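Local structure of PadR family transcriptional regulator (Listeria monocytogenes, 6ABQ) at residues B[28-33]-B[79-84]. The protein probably binds DNA as a dimeric PadR-family transcription factor with a winged helix-turn-helix fold, its regulatory activity being ligand-responsive. Residues are numbered along the deposited sequence; the frame is centred on the assembly and turned at random.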
loop_
_atom_site.group_PDB
_atom_site.type_symbol
_atom_site.label_atom_id
_atom_site.label_comp_id
_atom_site.label_asym_id
_atom_site.label_seq_id
_atom_site.Cartn_x
_atom_site.Cartn_y
_atom_site.Cartn_z
ATOM N N ARG B 28 1.489 -6.051 20.694
ATOM C CA ARG B 28 0.430 -6.315 21.660
ATOM C C ARG B 28 0.694 -7.549 22.532
ATOM O O ARG B 28 0.127 -7.680 23.614
ATOM C CB ARG B 28 -0.921 -6.374 20.935
ATOM C CG ARG B 28 -1.319 -5.001 20.410
ATOM C CD ARG B 28 -2.532 -5.016 19.494
ATOM N NE ARG B 28 -2.895 -3.649 19.107
ATOM C CZ ARG B 28 -3.852 -3.323 18.236
ATOM N NH1 ARG B 28 -4.579 -4.265 17.644
ATOM N NH2 ARG B 28 -4.084 -2.044 17.960
ATOM N N GLY B 29 1.577 -8.429 22.056
ATOM C CA GLY B 29 1.956 -9.655 22.771
ATOM C C GLY B 29 2.608 -10.679 21.855
ATOM O O GLY B 29 2.338 -10.695 20.646
ATOM N N GLU B 30 3.457 -11.532 22.440
ATOM C CA GLU B 30 4.166 -12.607 21.724
ATOM C C GLU B 30 3.214 -13.428 20.848
ATOM O O GLU B 30 2.140 -13.845 21.296
ATOM C CB GLU B 30 4.960 -13.512 22.695
ATOM C CG GLU B 30 4.135 -14.151 23.815
ATOM C CD GLU B 30 4.883 -15.176 24.653
ATOM O OE1 GLU B 30 6.118 -15.306 24.529
ATOM O OE2 GLU B 30 4.224 -15.858 25.470
ATOM N N THR B 31 3.605 -13.630 19.594
ATOM C CA THR B 31 2.744 -14.295 18.615
ATOM C C THR B 31 3.579 -14.994 17.543
ATOM O O THR B 31 4.794 -14.791 17.461
ATOM C CB THR B 31 1.653 -13.325 18.043
ATOM O OG1 THR B 31 0.750 -14.040 17.201
ATOM C CG2 THR B 31 2.258 -12.119 17.287
ATOM N N TYR B 32 2.928 -15.829 16.741
ATOM C CA TYR B 32 3.603 -16.604 15.700
ATOM C C TYR B 32 2.925 -16.429 14.346
ATOM O O TYR B 32 1.778 -15.984 14.280
ATOM C CB TYR B 32 3.697 -18.086 16.100
ATOM C CG TYR B 32 2.428 -18.681 16.663
ATOM C CD1 TYR B 32 2.102 -18.534 18.016
ATOM C CD2 TYR B 32 1.553 -19.408 15.846
ATOM C CE1 TYR B 32 0.939 -19.078 18.538
ATOM C CE2 TYR B 32 0.389 -19.964 16.360
ATOM C CZ TYR B 32 0.088 -19.797 17.703
ATOM O OH TYR B 32 -1.063 -20.342 18.218
ATOM N N GLY B 33 3.647 -16.769 13.277
ATOM C CA GLY B 33 3.173 -16.613 11.891
ATOM C C GLY B 33 1.761 -17.091 11.558
ATOM O O GLY B 33 1.016 -16.381 10.861
ATOM N N ARG B 79 6.234 -23.376 18.261
ATOM C CA ARG B 79 6.122 -22.211 17.391
ATOM C C ARG B 79 7.261 -21.247 17.662
ATOM O O ARG B 79 7.837 -21.254 18.758
ATOM C CB ARG B 79 4.777 -21.492 17.595
ATOM C CG ARG B 79 3.533 -22.313 17.304
ATOM C CD ARG B 79 3.355 -22.642 15.831
ATOM N NE ARG B 79 2.099 -23.353 15.584
ATOM C CZ ARG B 79 1.581 -23.573 14.377
ATOM N NH1 ARG B 79 2.202 -23.136 13.286
ATOM N NH2 ARG B 79 0.431 -24.229 14.256
ATOM N N LYS B 80 7.584 -20.429 16.659
ATOM C CA LYS B 80 8.509 -19.321 16.833
ATOM C C LYS B 80 7.718 -18.094 17.270
ATOM O O LYS B 80 6.904 -17.568 16.513
ATOM C CB LYS B 80 9.288 -19.041 15.551
ATOM C CG LYS B 80 10.516 -19.923 15.348
ATOM C CD LYS B 80 10.340 -20.812 14.136
ATOM C CE LYS B 80 11.631 -20.993 13.356
ATOM N NZ LYS B 80 12.613 -21.855 14.069
ATOM N N PHE B 81 7.940 -17.668 18.507
ATOM C CA PHE B 81 7.221 -16.538 19.079
ATOM C C PHE B 81 8.041 -15.275 18.898
ATOM O O PHE B 81 9.215 -15.210 19.293
ATOM C CB PHE B 81 6.897 -16.767 20.554
ATOM C CG PHE B 81 5.750 -17.715 20.795
ATOM C CD1 PHE B 81 5.937 -19.099 20.749
ATOM C CD2 PHE B 81 4.482 -17.225 21.099
ATOM C CE1 PHE B 81 4.877 -19.974 20.994
ATOM C CE2 PHE B 81 3.420 -18.094 21.352
ATOM C CZ PHE B 81 3.617 -19.471 21.295
ATOM N N TYR B 82 7.404 -14.283 18.287
ATOM C CA TYR B 82 8.013 -12.996 18.028
ATOM C C TYR B 82 7.516 -11.959 19.020
ATOM O O TYR B 82 6.316 -11.887 19.298
ATOM C CB TYR B 82 7.734 -12.555 16.587
ATOM C CG TYR B 82 8.393 -13.446 15.547
ATOM C CD1 TYR B 82 7.864 -14.710 15.230
ATOM C CD2 TYR B 82 9.558 -13.036 14.893
ATOM C CE1 TYR B 82 8.475 -15.527 14.288
ATOM C CE2 TYR B 82 10.175 -13.845 13.943
ATOM C CZ TYR B 82 9.631 -15.082 13.646
ATOM O OH TYR B 82 10.236 -15.872 12.715
ATOM N N THR B 83 8.461 -11.198 19.577
ATOM C CA THR B 83 8.175 -9.967 20.327
ATOM C C THR B 83 8.924 -8.806 19.671
ATOM O O THR B 83 9.860 -9.033 18.895
ATOM C CB THR B 83 8.558 -10.072 21.816
ATOM O OG1 THR B 83 9.889 -10.601 21.944
ATOM C CG2 THR B 83 7.573 -10.958 22.557
ATOM N N LEU B 84 8.517 -7.570 19.956
ATOM C CA LEU B 84 9.257 -6.417 19.445
ATOM C C LEU B 84 10.522 -6.155 20.256
ATOM O O LEU B 84 10.509 -6.211 21.482
ATOM C CB LEU B 84 8.394 -5.148 19.398
ATOM C CG LEU B 84 7.187 -5.006 18.458
ATOM C CD1 LEU B 84 6.750 -3.548 18.440
ATOM C CD2 LEU B 84 7.463 -5.484 17.037
HETATM O O HOH W 1 6.354 -17.996 13.713
#
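In this winged helix-turn-helix domain, the loop between helix 17-27 and helix 33-42 meets strand 78-84, the second strand of the wing. Thr31 and Tyr82 form a single antiparallel bridge, a hydrogen-bonded pair. Tyr82 N gives a nearly straight bond of 2.8 Å to Thr31 O, in the carbonyl plane. The return bond from Thr31 N to Tyr82 O is longer, at 3.2 Å, and more bent. Tyr82 O also takes a CA-H...O contact from Glu30 CA.

The single bridge adds the loop to one edge of strand 78-84, much as the short strand between the first two helices does in many winged helix domains. On its other edge strand 78-84 pairs with strand 66-72. Tyr32 is the N-cap residue of helix 33-42. Its chi1 of 45° places CG between the backbone N and the carbonyl carbon and sets the ring alongside Phe81, with Arg79 over one face. Arg79 CG sits 3.8 Å from the Tyr32 ring centroid in a CH-pi contact. The bend at chi2 (-69°) carries Arg79 CD and NE on past Tyr32 CD2 and CE2, with the guanidinium plane nearly parallel to the ring. At the ring edge, Tyr32 CD1 meets Phe81 CE2 at 3.6 Å. This is an offset edge-to-face pair, with the Tyr32 edge toward the Phe81 face and the planes 71° apart.

Glu30 CB packs on Thr83 CG2 at 3.7 Å. The Glu30 carboxylate passes by Phe81 CD2 and makes a salt bridge with Lys71 of strand 66-72, which also forms a cation-pi contact with Phe81. A water links Gly33 N to Lys80 O.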